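Local structure of ribonuclease VapC (Caulobacter crescentus, 5K8J) at residues Y79-I82 with V83-A86. The protein probably acts as the RNA-cleaving toxin of a toxin-antitoxin system, a magnesium-dependent ribonuclease with a PIN domain. Residues are numbered along the deposited sequence; the frame is centred on the assembly and turned at random.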
ATOM      1  N   TYR B  79     -12.469  -0.504  -2.278  1.00 12.28           N
ATOM      2  CA  TYR B  79     -13.714   0.082  -1.813  1.00 12.08           C
ATOM      3  C   TYR B  79     -13.612   1.595  -1.787  1.00 12.11           C
ATOM      4  O   TYR B  79     -14.533   2.290  -2.210  1.00 14.08           O
ATOM      5  CB  TYR B  79     -14.098  -0.466  -0.419  1.00 11.20           C
ATOM      6  CG  TYR B  79     -15.410   0.071   0.091  1.00 10.83           C
ATOM      7  CD1 TYR B  79     -16.607  -0.600  -0.166  1.00 12.94           C
ATOM      8  CD2 TYR B  79     -15.475   1.272   0.796  1.00 12.14           C
ATOM      9  CE1 TYR B  79     -17.817  -0.093   0.251  1.00 13.84           C
ATOM     10  CE2 TYR B  79     -16.693   1.782   1.221  1.00 10.16           C
ATOM     11  CZ  TYR B  79     -17.863   1.082   0.943  1.00 13.14           C
ATOM     12  OH  TYR B  79     -19.093   1.550   1.325  1.00 13.82           O
ATOM     13  N   ARG B  80     -12.488   2.124  -1.312  1.00 12.68           N
ATOM     14  CA  ARG B  80     -12.307   3.574  -1.316  1.00 12.70           C
ATOM     15  C   ARG B  80     -12.409   4.118  -2.724  1.00 13.26           C
ATOM     16  O   ARG B  80     -13.082   5.125  -2.960  1.00 14.02           O
ATOM     17  CB  ARG B  80     -10.971   3.932  -0.668  1.00 13.79           C
ATOM     18  CG  ARG B  80     -10.576   5.416  -0.791  1.00 13.78           C
ATOM     19  CD  ARG B  80      -9.179   5.681  -0.155  1.00 18.93           C
ATOM     20  NE  ARG B  80      -8.135   5.015  -0.927  1.00 48.11           N
ATOM     21  CZ  ARG B  80      -6.947   4.642  -0.457  1.00 69.29           C
ATOM     22  NH1 ARG B  80      -6.625   4.847   0.818  1.00 76.84           N
ATOM     23  NH2 ARG B  80      -6.083   4.050  -1.274  1.00 67.94           N
ATOM     24  N   ARG B  81     -11.740   3.476  -3.689  1.00 12.63           N
ATOM     25  CA  ARG B  81     -11.849   3.962  -5.065  1.00 13.91           C
ATOM     26  C   ARG B  81     -13.281   3.890  -5.579  1.00 11.04           C
ATOM     27  O   ARG B  81     -13.714   4.750  -6.352  1.00 14.02           O
ATOM     28  CB  ARG B  81     -10.899   3.176  -5.967  1.00 14.70           C
ATOM     29  CG  ARG B  81      -9.425   3.566  -5.712  1.00 17.48           C
ATOM     30  CD  ARG B  81      -8.486   3.038  -6.795  1.00 18.49           C
ATOM     31  NE  ARG B  81      -8.301   1.603  -6.638  1.00 18.04           N
ATOM     32  CZ  ARG B  81      -7.372   1.067  -5.855  1.00 21.67           C
ATOM     33  NH1 ARG B  81      -6.540   1.840  -5.161  1.00 23.33           N
ATOM     34  NH2 ARG B  81      -7.280  -0.245  -5.742  1.00 21.21           N
ATOM     35  N   ILE B  82     -14.032   2.856  -5.195  1.00 12.09           N
ATOM     36  CA  ILE B  82     -15.428   2.764  -5.623  1.00 13.07           C
ATOM     37  C   ILE B  82     -16.236   3.956  -5.123  1.00 13.91           C
ATOM     38  O   ILE B  82     -16.949   4.598  -5.890  1.00 14.13           O
ATOM     39  CB  ILE B  82     -16.065   1.449  -5.144  1.00 13.94           C
ATOM     40  CG1 ILE B  82     -15.435   0.251  -5.845  1.00 15.00           C
ATOM     41  CG2 ILE B  82     -17.537   1.484  -5.409  1.00 15.70           C
ATOM     42  CD1 ILE B  82     -15.920  -1.148  -5.324  1.00 14.49           C
ATOM     43  N   VAL B  83     -16.167   4.258  -3.819  1.00 12.36           N
ATOM     44  CA  VAL B  83     -16.976   5.365  -3.322  1.00 12.13           C
ATOM     45  C   VAL B  83     -16.444   6.711  -3.816  1.00 12.74           C
ATOM     46  O   VAL B  83     -17.220   7.658  -3.987  1.00 17.50           O
ATOM     47  CB  VAL B  83     -17.109   5.328  -1.782  1.00 15.84           C
ATOM     48  CG1 VAL B  83     -17.923   4.095  -1.330  1.00 16.65           C
ATOM     49  CG2 VAL B  83     -15.740   5.367  -1.069  1.00 16.37           C
ATOM     50  N   GLU B  84     -15.132   6.822  -4.095  1.00 16.27           N
ATOM     51  CA  GLU B  84     -14.607   8.066  -4.661  1.00 15.69           C
ATOM     52  C   GLU B  84     -15.271   8.392  -5.983  1.00 18.08           C
ATOM     53  O   GLU B  84     -15.446   9.573  -6.344  1.00 20.65           O
ATOM     54  CB  GLU B  84     -13.090   7.969  -4.889  1.00 17.40           C
ATOM     55  CG  GLU B  84     -12.253   8.163  -3.662  1.00 21.95           C
ATOM     56  CD  GLU B  84     -10.760   7.997  -3.939  1.00 16.66           C
ATOM     57  OE1 GLU B  84     -10.345   7.687  -5.106  1.00 18.66           O
ATOM     58  OE2 GLU B  84      -9.988   8.228  -2.996  1.00 23.65           O
ATOM     59  N   SER B  85     -15.597   7.359  -6.741  1.00 16.30           N
ATOM     60  CA  SER B  85     -16.219   7.514  -8.043  1.00 14.23           C
ATOM     61  C   SER B  85     -17.744   7.556  -7.967  1.00 14.95           C
ATOM     62  O   SER B  85     -18.386   8.444  -8.541  1.00 16.48           O
ATOM     63  CB  SER B  85     -15.805   6.353  -8.943  1.00 18.11           C
ATOM     64  OG  SER B  85     -16.261   6.618 -10.255  1.00 25.02           O
ATOM     65  N   ALA B  86     -18.331   6.604  -7.281  1.00 15.49           N
ATOM     66  CA  ALA B  86     -19.771   6.419  -7.337  1.00 15.03           C
ATOM     67  C   ALA B  86     -20.517   7.166  -6.242  1.00 18.22           C
ATOM     68  O   ALA B  86     -21.757   7.246  -6.300  1.00 20.18           O
ATOM     69  CB  ALA B  86     -20.081   4.924  -7.215  1.00 15.64           C
TER
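Four successive i to i+4 bonds join Tyr79-Ile82 to Val83-Ala86. Val83 N reaches Tyr79 O at 3.0 Å and nearly straight (N-H...O 166°), and Glu84 N donates to Arg80 O. The third is looser: Ser85 N to Arg81 O measures 3.2 Å (N-H...O 142°), and the same N-H makes a weak second bond to Ile82 O. Ile82 O is itself gripped at 2.8 Å by Ala86 N, making it a double acceptor near the end of helix 73-86.

Among side chains, Val83 CG1 packs obliquely on the Tyr79 ring, 3.7 Å from CE2. With Arg80 CG anti to the backbone N (chi1 172°) and Glu84 extended beyond CG, the two run side by side, Glu84 OE2 3.6 Å from Arg80 CG. OE2 lies 4.2 Å from Arg80 NE but well out of the guanidinium plane; no N-H points at it, so any attraction there is probably one of charge alone. Arg81 NH2 forms a salt bridge with Glu78 OE1. Tyr79 and Val83 also touch Arg96, while Glu42 of a second subunit packs on Arg80 and Val83. These are the last two turns of an amphipathic helix, its i to i+4 pattern slackening at Ser85, packed beside helix 93-104 in the PIN domain.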